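Local coordinates for protein soluble lytic murein transglycosylase (Pseudomonas aeruginosa, PDB 5OHU) that turns over bacterial cell-wall peptidoglycan as a lytic transglycosylase, cutting its glycan strands both exolytically and endolytically, at residues Ala477-Ala480 and Thr481-Glu485; Leu491-Ser494 and Trp495-Ile499; Ala555-Leu558 and Ser559-Ser563; Val619-Gly622 and Gln623-Asn626. All coordinates share one frame; numbering follows the deposited sequence.

All four contacts lie within single helices or their ends, and they cluster on one side of the chain's centre. Contact 2, at the start of helix 493-504, is the most buried and touches the other three: F497 meets helix 479-488 and Y621, while W495 and I496 pack on helix 547-564. Contact 1 is a surface helix start, where a histidine and a threonine face phosphate ions. Contact 3 is mid-helix and partly buried, its serines bonding back to the backbone and its tyrosine covered by a valine. Contact 4 ends helix 605-624; its apolar side faces contacts 1 and 2, but it stays about 11 Å from contact 3 at the nearest atoms.

Contact 1 (Ala477-Ala480 and Thr481-Glu485); sequences AHRA and TLVRE. With PO4 (phosphate ion), chain I; PO4 (phosphate ion), chain H.
The first turn of helix 479-488 starts here, with H478 at the N-cap: H478 O accepts L482 N at 3.0 Å, the donor close to the line of the carbonyl bond. V483 N to R479 O and R484 N to A480 O follow as ordinary helical bonds. H478 itself lies outside right-handed helical geometry, with a positive phi of 64°. Its CG is turned anti to the carbonyl carbon (chi1 -49°), which sends the imidazole away from the helix and between two phosphate ions, probably from the crystallisation liquor. Both are met at the ring edge, in the ring plane. ND1 of H478 donates to O3 of one phosphate over 2.5 Å, a very short length that may be doubtful in detail, and NE2 gives a more bent bond of 3.0 Å to O2 of the other. The ring would probably be polarised, perhaps protonated, between the two anions. T481 OG1 lies 3.0 Å from O4 of the first phosphate and is also hydrogen-bonded to D548. Further along, a bend at chi3 (-46°) folds R484 back, so that A480 O sits 4.2 Å above the guanidinium plane, over its centre. L482 rests CG against H478 O at 3.4 Å, and its side chain continues to I551 and F506. The contact is typical of a helix N-terminus with an N-cap residue, here at the protein surface.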
loop_
_atom_site.group_PDB
_atom_site.type_symbol
_atom_site.label_atom_id
_atom_site.label_comp_id
_atom_site.label_asym_id
_atom_site.label_seq_id
_atom_site.Cartn_x
_atom_site.Cartn_y
_atom_site.Cartn_z
ATOM N N ALA A 477 19.088 8.684 14.865
ATOM C CA ALA A 477 18.621 9.691 15.810
ATOM C C ALA A 477 18.159 9.041 17.111
ATOM O O ALA A 477 17.601 7.943 17.114
ATOM C CB ALA A 477 17.481 10.511 15.202
ATOM N N HIS A 478 18.393 9.736 18.226
ATOM C CA HIS A 478 17.989 9.283 19.558
ATOM C C HIS A 478 18.705 8.004 19.959
ATOM O O HIS A 478 18.189 7.213 20.756
ATOM C CB HIS A 478 16.469 9.113 19.645
ATOM C CG HIS A 478 15.724 10.296 19.114
ATOM N ND1 HIS A 478 15.605 11.475 19.820
ATOM C CD2 HIS A 478 15.096 10.498 17.933
ATOM C CE1 HIS A 478 14.919 12.346 19.104
ATOM N NE2 HIS A 478 14.602 11.780 17.954
ATOM N N ARG A 479 19.918 7.848 19.422
ATOM C CA ARG A 479 20.749 6.676 19.659
ATOM C C ARG A 479 20.944 6.380 21.145
ATOM O O ARG A 479 20.875 5.217 21.567
ATOM C CB ARG A 479 22.103 6.893 18.983
ATOM C CG ARG A 479 23.126 5.807 19.248
ATOM C CD ARG A 479 24.407 6.089 18.473
ATOM N NE ARG A 479 25.413 5.066 18.720
ATOM C CZ ARG A 479 26.444 4.828 17.919
ATOM N NH1 ARG A 479 26.597 5.540 16.807
ATOM N NH2 ARG A 479 27.316 3.874 18.227
ATOM N N ALA A 480 21.224 7.411 21.949
ATOM C CA ALA A 480 21.591 7.178 23.344
ATOM C C ALA A 480 20.431 6.565 24.118
ATOM O O ALA A 480 20.612 5.598 24.866
ATOM C CB ALA A 480 22.058 8.486 23.998
ATOM N N THR A 481 19.226 7.116 23.947
ATOM C CA THR A 481 18.046 6.540 24.582
ATOM C C THR A 481 17.703 5.164 24.006
ATOM O O THR A 481 17.291 4.267 24.749
ATOM C CB THR A 481 16.852 7.484 24.434
ATOM O OG1 THR A 481 17.195 8.772 24.968
ATOM C CG2 THR A 481 15.635 6.929 25.184
ATOM N N LEU A 482 17.856 4.972 22.690
ATOM C CA LEU A 482 17.565 3.658 22.115
ATOM C C LEU A 482 18.450 2.571 22.720
ATOM O O LEU A 482 17.959 1.496 23.093
ATOM C CB LEU A 482 17.720 3.698 20.599
ATOM C CG LEU A 482 16.620 4.388 19.777
ATOM C CD1 LEU A 482 16.867 4.216 18.301
ATOM C CD2 LEU A 482 15.286 3.743 20.065
ATOM N N VAL A 483 19.755 2.838 22.838
ATOM C CA VAL A 483 20.689 1.851 23.370
ATOM C C VAL A 483 20.431 1.612 24.856
ATOM O O VAL A 483 20.421 0.466 25.324
ATOM C CB VAL A 483 22.135 2.308 23.083
ATOM C CG1 VAL A 483 23.161 1.390 23.755
ATOM C CG2 VAL A 483 22.377 2.335 21.557
ATOM N N ARG A 484 20.184 2.683 25.614
ATOM C CA ARG A 484 19.920 2.550 27.042
ATOM C C ARG A 484 18.666 1.717 27.312
ATOM O O ARG A 484 18.690 0.784 28.122
ATOM C CB ARG A 484 19.797 3.938 27.674
ATOM C CG ARG A 484 19.364 3.891 29.122
ATOM C CD ARG A 484 19.248 5.262 29.718
ATOM N NE ARG A 484 20.429 6.051 29.371
ATOM C CZ ARG A 484 20.408 7.221 28.741
ATOM N NH1 ARG A 484 19.245 7.750 28.386
ATOM N NH2 ARG A 484 21.556 7.847 28.486
ATOM N N GLU A 485 17.556 2.035 26.650
ATOM C CA GLU A 485 16.337 1.292 26.948
ATOM C C GLU A 485 16.427 -0.129 26.438
ATOM O O GLU A 485 15.899 -1.049 27.072
ATOM C CB GLU A 485 15.104 2.000 26.393
ATOM C CG GLU A 485 15.032 3.460 26.849
ATOM C CD GLU A 485 14.664 3.587 28.318
ATOM O OE1 GLU A 485 13.920 2.706 28.822
ATOM O OE2 GLU A 485 15.157 4.553 28.971
HETATM P P PO4 I . 17.567 11.938 22.780
HETATM O O1 PO4 I . 17.449 12.584 24.140
HETATM O O2 PO4 I . 18.327 12.862 21.852
HETATM O O3 PO4 I . 16.177 11.723 22.229
HETATM O O4 PO4 I . 18.295 10.618 22.897
HETATM P P PO4 H . 13.020 13.158 14.795
HETATM O O1 PO4 H . 13.018 14.088 15.983
HETATM O O2 PO4 H . 13.257 11.748 15.282
HETATM O O3 PO4 H . 11.699 13.256 14.067
HETATM O O4 PO4 H . 14.122 13.551 13.844
#

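Contact 2 (Leu491-Ser494 and Trp495-Ile499); sequences LHSS and WIFAI
W495 and L491 lie at a slant to one another at the start of helix 493-504, the leucine methyl CD2 reaching the edge of the indole 4.1 Å from W495 CZ3, close to the ring plane. The indole comes to this place with CG anti to the backbone N (chi1 -168°). One of its faces is overlaid by I499 CG1, 3.9 Å above the plane and offset toward the rim, while NE1 is held by S573 OG. F497 is turned differently: its ring directs an edge at the backbone, and S493 O lies in the ring plane only 3.0 Å from F497 CD1. That same oxygen accepts F497 N at 3.2 Å in a nearly straight bond (177°) and a weak one from I496 N, while I496 CG2 presses on it at 3.1 Å. One full and one weak N-H bond, an aromatic C-H and a methyl thus all meet this carbonyl oxygen. The turn opens at H492, the N-cap, whose O takes W495 N at 3.0 Å from well above the carbonyl plane; A498 N to S494 O then continues in regular helical fashion. The end of the H492 side chain leads away, and ND1 bonds Q629. W495 packs on V614 and L558. This helix start, its apolar side chains packed on helices 479-488, 547-564 and 605-624, belongs to the helical core of the lysozyme-like transglycosylase domain.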
loop_
_atom_site.group_PDB
_atom_site.type_symbol
_atom_site.label_atom_id
_atom_site.label_comp_id
_atom_site.label_asym_id
_atom_site.label_seq_id
_atom_site.Cartn_x
_atom_site.Cartn_y
_atom_site.Cartn_z
ATOM N N LEU A 491 17.144 -6.233 25.435
ATOM C CA LEU A 491 16.958 -6.433 24.004
ATOM C C LEU A 491 18.239 -6.148 23.237
ATOM O O LEU A 491 19.051 -5.311 23.646
ATOM C CB LEU A 491 15.842 -5.534 23.452
ATOM C CG LEU A 491 14.514 -5.616 24.206
ATOM C CD1 LEU A 491 13.496 -4.699 23.561
ATOM C CD2 LEU A 491 14.006 -7.029 24.188
ATOM N N HIS A 492 18.414 -6.859 22.118
ATOM C CA HIS A 492 19.443 -6.470 21.160
ATOM C C HIS A 492 19.110 -5.067 20.683
ATOM O O HIS A 492 18.008 -4.825 20.183
ATOM C CB HIS A 492 19.500 -7.438 19.966
ATOM C CG HIS A 492 19.819 -8.863 20.318
ATOM N ND1 HIS A 492 20.025 -9.833 19.359
ATOM C CD2 HIS A 492 19.956 -9.489 21.512
ATOM C CE1 HIS A 492 20.282 -10.990 19.944
ATOM N NE2 HIS A 492 20.241 -10.811 21.252
ATOM N N SER A 493 20.031 -4.124 20.863
ATOM C CA SER A 493 19.671 -2.742 20.549
ATOM C C SER A 493 19.493 -2.525 19.046
ATOM O O SER A 493 18.748 -1.629 18.644
ATOM C CB SER A 493 20.704 -1.778 21.133
ATOM O OG SER A 493 21.663 -1.420 20.167
ATOM N N SER A 494 20.129 -3.340 18.205
ATOM C CA SER A 494 19.869 -3.256 16.776
ATOM C C SER A 494 18.409 -3.550 16.467
ATOM O O SER A 494 17.849 -2.988 15.523
ATOM C CB SER A 494 20.765 -4.224 16.009
ATOM O OG SER A 494 20.518 -5.551 16.403
ATOM N N TRP A 495 17.776 -4.405 17.264
ATOM C CA TRP A 495 16.386 -4.756 17.013
ATOM C C TRP A 495 15.472 -3.553 17.211
ATOM O O TRP A 495 14.565 -3.316 16.405
ATOM C CB TRP A 495 15.977 -5.912 17.923
ATOM C CG TRP A 495 14.660 -6.539 17.561
ATOM C CD1 TRP A 495 14.140 -6.728 16.297
ATOM C CD2 TRP A 495 13.682 -7.045 18.477
ATOM N NE1 TRP A 495 12.902 -7.336 16.382
ATOM C CE2 TRP A 495 12.599 -7.540 17.706
ATOM C CE3 TRP A 495 13.617 -7.136 19.875
ATOM C CZ2 TRP A 495 11.463 -8.110 18.293
ATOM C CZ3 TRP A 495 12.488 -7.710 20.463
ATOM C CH2 TRP A 495 11.431 -8.197 19.669
ATOM N N ILE A 496 15.715 -2.757 18.254
ATOM C CA ILE A 496 14.830 -1.632 18.508
ATOM C C ILE A 496 15.039 -0.520 17.471
ATOM O O ILE A 496 14.075 0.134 17.053
ATOM C CB ILE A 496 15.016 -1.150 19.957
ATOM C CG1 ILE A 496 13.892 -0.218 20.372
ATOM C CG2 ILE A 496 16.328 -0.429 20.135
ATOM C CD1 ILE A 496 13.965 0.156 21.839
ATOM N N PHE A 497 16.277 -0.283 17.033
ATOM C CA PHE A 497 16.496 0.590 15.884
ATOM C C PHE A 497 15.735 0.078 14.664
ATOM O O PHE A 497 15.088 0.855 13.952
ATOM C CB PHE A 497 17.984 0.681 15.552
ATOM C CG PHE A 497 18.762 1.592 16.442
ATOM C CD1 PHE A 497 19.141 1.186 17.709
ATOM C CD2 PHE A 497 19.157 2.843 15.996
ATOM C CE1 PHE A 497 19.870 2.016 18.528
ATOM C CE2 PHE A 497 19.898 3.678 16.810
ATOM C CZ PHE A 497 20.253 3.261 18.078
ATOM N N ALA A 498 15.813 -1.238 14.410
ATOM C CA ALA A 498 15.108 -1.838 13.281
ATOM C C ALA A 498 13.599 -1.642 13.383
ATOM O O ALA A 498 12.946 -1.276 12.401
ATOM C CB ALA A 498 15.435 -3.330 13.187
ATOM N N ILE A 499 13.021 -1.907 14.555
ATOM C CA ILE A 499 11.583 -1.748 14.715
ATOM C C ILE A 499 11.205 -0.291 14.496
ATOM O O ILE A 499 10.216 0.023 13.823
ATOM C CB ILE A 499 11.153 -2.257 16.105
ATOM C CG1 ILE A 499 11.226 -3.787 16.168
ATOM C CG2 ILE A 499 9.773 -1.695 16.514
ATOM C CD1 ILE A 499 10.003 -4.506 15.612
#

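Contact 3 (Ala555-Leu558 and Ser559-Ser563); sequences AAYL and SQVHS
S559 OG donates to A556 O at 2.7 Å, one turn back along helix 547-564. With chi1 78° the hydroxyl lies between the backbone N and the carbonyl carbon, which brings it over the preceding turn. A556 O is gripped twice, since Q560 N also bonds it, at 3.1 Å and in the carbonyl plane. S563 makes a related bond, now four residues back: its OG reaches S559 O at 3.1 Å, and its own backbone N bonds the same oxygen. Side-chain hydroxyls bonding back to a carbonyl three or four residues earlier are a familiar feature of serines within alpha-helices, and here they occur twice in a single helix of the lysozyme-like domain. V561 N bonds Y557 O at 3.1 Å, and the two side chains meet as well. V561 CG2 makes a CH-pi contact over the tyrosine face, 3.9 Å from the ring centroid and 28° off its normal, and lies 3.5 Å from Y557 CZ. The amide of Q560 stands almost perpendicular to that ring, the planes 82° apart, with OE1 of Q560 4.0 Å from CD1 of Y557. Farther out, Y557 borders T530 of helix 524-534, and V561 packs on A572 and A575 of helix 569-578.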
loop_
_atom_site.group_PDB
_atom_site.type_symbol
_atom_site.label_atom_id
_atom_site.label_comp_id
_atom_site.label_asym_id
_atom_site.label_seq_id
_atom_site.Cartn_x
_atom_site.Cartn_y
_atom_site.Cartn_z
ATOM N N ALA A 555 10.102 0.346 24.007
ATOM C CA ALA A 555 11.063 -0.693 24.375
ATOM C C ALA A 555 10.460 -1.659 25.377
ATOM O O ALA A 555 10.661 -2.875 25.269
ATOM C CB ALA A 555 12.336 -0.068 24.958
ATOM N N ALA A 556 9.739 -1.133 26.369
ATOM C CA ALA A 556 9.097 -1.991 27.356
ATOM C C ALA A 556 8.078 -2.918 26.699
ATOM O O ALA A 556 8.116 -4.136 26.896
ATOM C CB ALA A 556 8.440 -1.135 28.442
ATOM N N TYR A 557 7.162 -2.358 25.905
ATOM C CA TYR A 557 6.176 -3.196 25.226
ATOM C C TYR A 557 6.851 -4.231 24.330
ATOM O O TYR A 557 6.486 -5.413 24.344
ATOM C CB TYR A 557 5.212 -2.332 24.409
ATOM C CG TYR A 557 4.280 -3.195 23.602
ATOM C CD1 TYR A 557 3.206 -3.835 24.219
ATOM C CD2 TYR A 557 4.478 -3.381 22.242
ATOM C CE1 TYR A 557 2.355 -4.637 23.501
ATOM C CE2 TYR A 557 3.634 -4.186 21.508
ATOM C CZ TYR A 557 2.574 -4.812 22.146
ATOM O OH TYR A 557 1.730 -5.625 21.437
ATOM N N LEU A 558 7.857 -3.808 23.567
ATOM C CA LEU A 558 8.594 -4.731 22.710
ATOM C C LEU A 558 9.215 -5.871 23.517
ATOM O O LEU A 558 9.265 -7.018 23.054
ATOM C CB LEU A 558 9.663 -3.955 21.942
ATOM C CG LEU A 558 10.506 -4.677 20.894
ATOM C CD1 LEU A 558 9.631 -5.337 19.841
ATOM C CD2 LEU A 558 11.463 -3.687 20.256
ATOM N N SER A 559 9.672 -5.587 24.740
ATOM C CA SER A 559 10.268 -6.653 25.536
ATOM C C SER A 559 9.215 -7.635 26.035
ATOM O O SER A 559 9.524 -8.814 26.226
ATOM C CB SER A 559 11.061 -6.066 26.705
ATOM O OG SER A 559 10.192 -5.652 27.740
ATOM N N GLN A 560 7.980 -7.169 26.256
ATOM C CA GLN A 560 6.878 -8.071 26.603
ATOM C C GLN A 560 6.560 -9.031 25.460
ATOM O O GLN A 560 6.398 -10.237 25.666
ATOM C CB GLN A 560 5.626 -7.267 26.958
ATOM C CG GLN A 560 5.596 -6.738 28.378
ATOM C CD GLN A 560 4.309 -5.976 28.691
ATOM O OE1 GLN A 560 3.884 -5.095 27.935
ATOM N NE2 GLN A 560 3.676 -6.327 29.806
ATOM N N VAL A 561 6.413 -8.506 24.249
ATOM C CA VAL A 561 6.171 -9.393 23.120
ATOM C C VAL A 561 7.351 -10.348 22.962
ATOM O O VAL A 561 7.180 -11.541 22.689
ATOM C CB VAL A 561 5.907 -8.568 21.849
ATOM C CG1 VAL A 561 5.574 -9.471 20.724
ATOM C CG2 VAL A 561 4.737 -7.619 22.077
ATOM N N HIS A 562 8.556 -9.850 23.223
ATOM C CA HIS A 562 9.762 -10.655 23.092
ATOM C C HIS A 562 9.748 -11.840 24.060
ATOM O O HIS A 562 9.985 -12.989 23.657
ATOM C CB HIS A 562 10.969 -9.737 23.318
ATOM C CG HIS A 562 12.303 -10.397 23.185
ATOM N ND1 HIS A 562 13.154 -10.551 24.256
ATOM C CD2 HIS A 562 12.977 -10.865 22.106
ATOM C CE1 HIS A 562 14.284 -11.110 23.856
ATOM N NE2 HIS A 562 14.208 -11.300 22.553
ATOM N N SER A 563 9.459 -11.599 25.342
ATOM C CA SER A 563 9.442 -12.755 26.239
ATOM C C SER A 563 8.204 -13.616 26.048
ATOM O O SER A 563 8.268 -14.822 26.281
ATOM C CB SER A 563 9.582 -12.345 27.714
ATOM O OG SER A 563 8.824 -11.207 28.008
#

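Contact 4 (Val619-Gly622 and Gln623-Asn626); sequences VIYG and QKLN
Helix 605-624 runs through V619-G622 and ends within Q623-N626, where Q623 N bonds V619 O, K624 N bonds I620 O and L625 N bonds Y621 O, the last at 2.8 Å. The chain then leaves right-handed helical geometry at N626, whose phi is positive (53°), in a Schellman motif; N626 N bonds Q623 O at 2.9 Å. L625 CG is anti to its own carbonyl carbon (chi1 -73°), which lays the leucine alongside the previous turn: L625 CG is 3.3 Å from Y621 O, and L625 CD1 lies 4.4 Å from Y621 CB. K624 passes the Y621 ring obliquely, K624 CD 4.4 Å from Y621 CD1. Bends at chi3 and chi4 carry NZ onward to a salt bridge with D471. The phenol reaches P475 O with its hydroxyl and meets F474 edge-to-face, so both long side chains tie the helix end to the segment preceding helix 479-488. I620 rests on L389 of a loop. S494 CB of helix 493-504 approaches the backbone N of G622, which has no side chain. L625 touches S493 of helix 493-504 and R479 and V483 of helix 479-488, so it packs on both helices.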
loop_
_atom_site.group_PDB
_atom_site.type_symbol
_atom_site.label_atom_id
_atom_site.label_comp_id
_atom_site.label_asym_id
_atom_site.label_seq_id
_atom_site.Cartn_x
_atom_site.Cartn_y
_atom_site.Cartn_z
ATOM N N VAL A 619 20.298 -6.364 11.008
ATOM C CA VAL A 619 21.647 -6.692 10.574
ATOM C C VAL A 619 22.429 -5.415 10.335
ATOM O O VAL A 619 23.557 -5.250 10.819
ATOM C CB VAL A 619 21.623 -7.572 9.311
ATOM C CG1 VAL A 619 23.023 -7.737 8.781
ATOM C CG2 VAL A 619 21.034 -8.934 9.614
ATOM N N ILE A 620 21.833 -4.486 9.588
ATOM C CA ILE A 620 22.528 -3.244 9.263
ATOM C C ILE A 620 22.827 -2.466 10.532
ATOM O O ILE A 620 23.943 -1.976 10.736
ATOM C CB ILE A 620 21.696 -2.416 8.268
ATOM C CG1 ILE A 620 21.512 -3.219 6.990
ATOM C CG2 ILE A 620 22.385 -1.098 7.944
ATOM C CD1 ILE A 620 22.824 -3.652 6.410
ATOM N N TYR A 621 21.827 -2.341 11.410
ATOM C CA TYR A 621 22.043 -1.581 12.629
ATOM C C TYR A 621 23.083 -2.252 13.512
ATOM O O TYR A 621 23.809 -1.563 14.240
ATOM C CB TYR A 621 20.724 -1.378 13.367
ATOM C CG TYR A 621 19.940 -0.207 12.825
ATOM C CD1 TYR A 621 20.465 1.079 12.876
ATOM C CD2 TYR A 621 18.683 -0.389 12.241
ATOM C CE1 TYR A 621 19.765 2.164 12.374
ATOM C CE2 TYR A 621 17.962 0.690 11.744
ATOM C CZ TYR A 621 18.514 1.970 11.810
ATOM O OH TYR A 621 17.817 3.062 11.324
ATOM N N GLY A 622 23.188 -3.585 13.433
ATOM C CA GLY A 622 24.243 -4.281 14.153
ATOM C C GLY A 622 25.625 -3.797 13.763
ATOM O O GLY A 622 26.480 -3.559 14.622
ATOM N N GLN A 623 25.861 -3.622 12.458
ATOM C CA GLN A 623 27.139 -3.074 12.015
ATOM C C GLN A 623 27.330 -1.653 12.529
ATOM O O GLN A 623 28.376 -1.326 13.101
ATOM C CB GLN A 623 27.243 -3.114 10.490
ATOM C CG GLN A 623 28.668 -3.324 9.976
ATOM C CD GLN A 623 29.200 -4.725 10.280
ATOM O OE1 GLN A 623 28.437 -5.686 10.366
ATOM N NE2 GLN A 623 30.514 -4.840 10.447
ATOM N N LYS A 624 26.319 -0.794 12.349
ATOM C CA LYS A 624 26.440 0.599 12.774
ATOM C C LYS A 624 26.624 0.711 14.277
ATOM O O LYS A 624 27.236 1.672 14.757
ATOM C CB LYS A 624 25.213 1.407 12.334
ATOM C CG LYS A 624 25.133 1.618 10.819
ATOM C CD LYS A 624 23.875 2.378 10.416
ATOM C CE LYS A 624 24.171 3.798 9.949
ATOM N NZ LYS A 624 25.073 3.807 8.745
ATOM N N LEU A 625 26.088 -0.234 15.035
ATOM C CA LEU A 625 26.240 -0.221 16.480
ATOM C C LEU A 625 27.471 -0.984 16.954
ATOM O O LEU A 625 27.702 -1.047 18.162
ATOM C CB LEU A 625 24.983 -0.791 17.148
ATOM C CG LEU A 625 23.809 0.185 17.074
ATOM C CD1 LEU A 625 22.469 -0.505 17.321
ATOM C CD2 LEU A 625 24.054 1.365 18.050
ATOM N N ASN A 626 28.274 -1.527 16.032
ATOM C CA ASN A 626 29.424 -2.360 16.379
ATOM C C ASN A 626 28.997 -3.494 17.307
ATOM O O ASN A 626 29.626 -3.776 18.332
ATOM C CB ASN A 626 30.549 -1.533 16.998
ATOM C CG ASN A 626 31.808 -2.344 17.200
ATOM O OD1 ASN A 626 32.072 -3.294 16.460
ATOM N ND2 ASN A 626 32.581 -1.990 18.218
#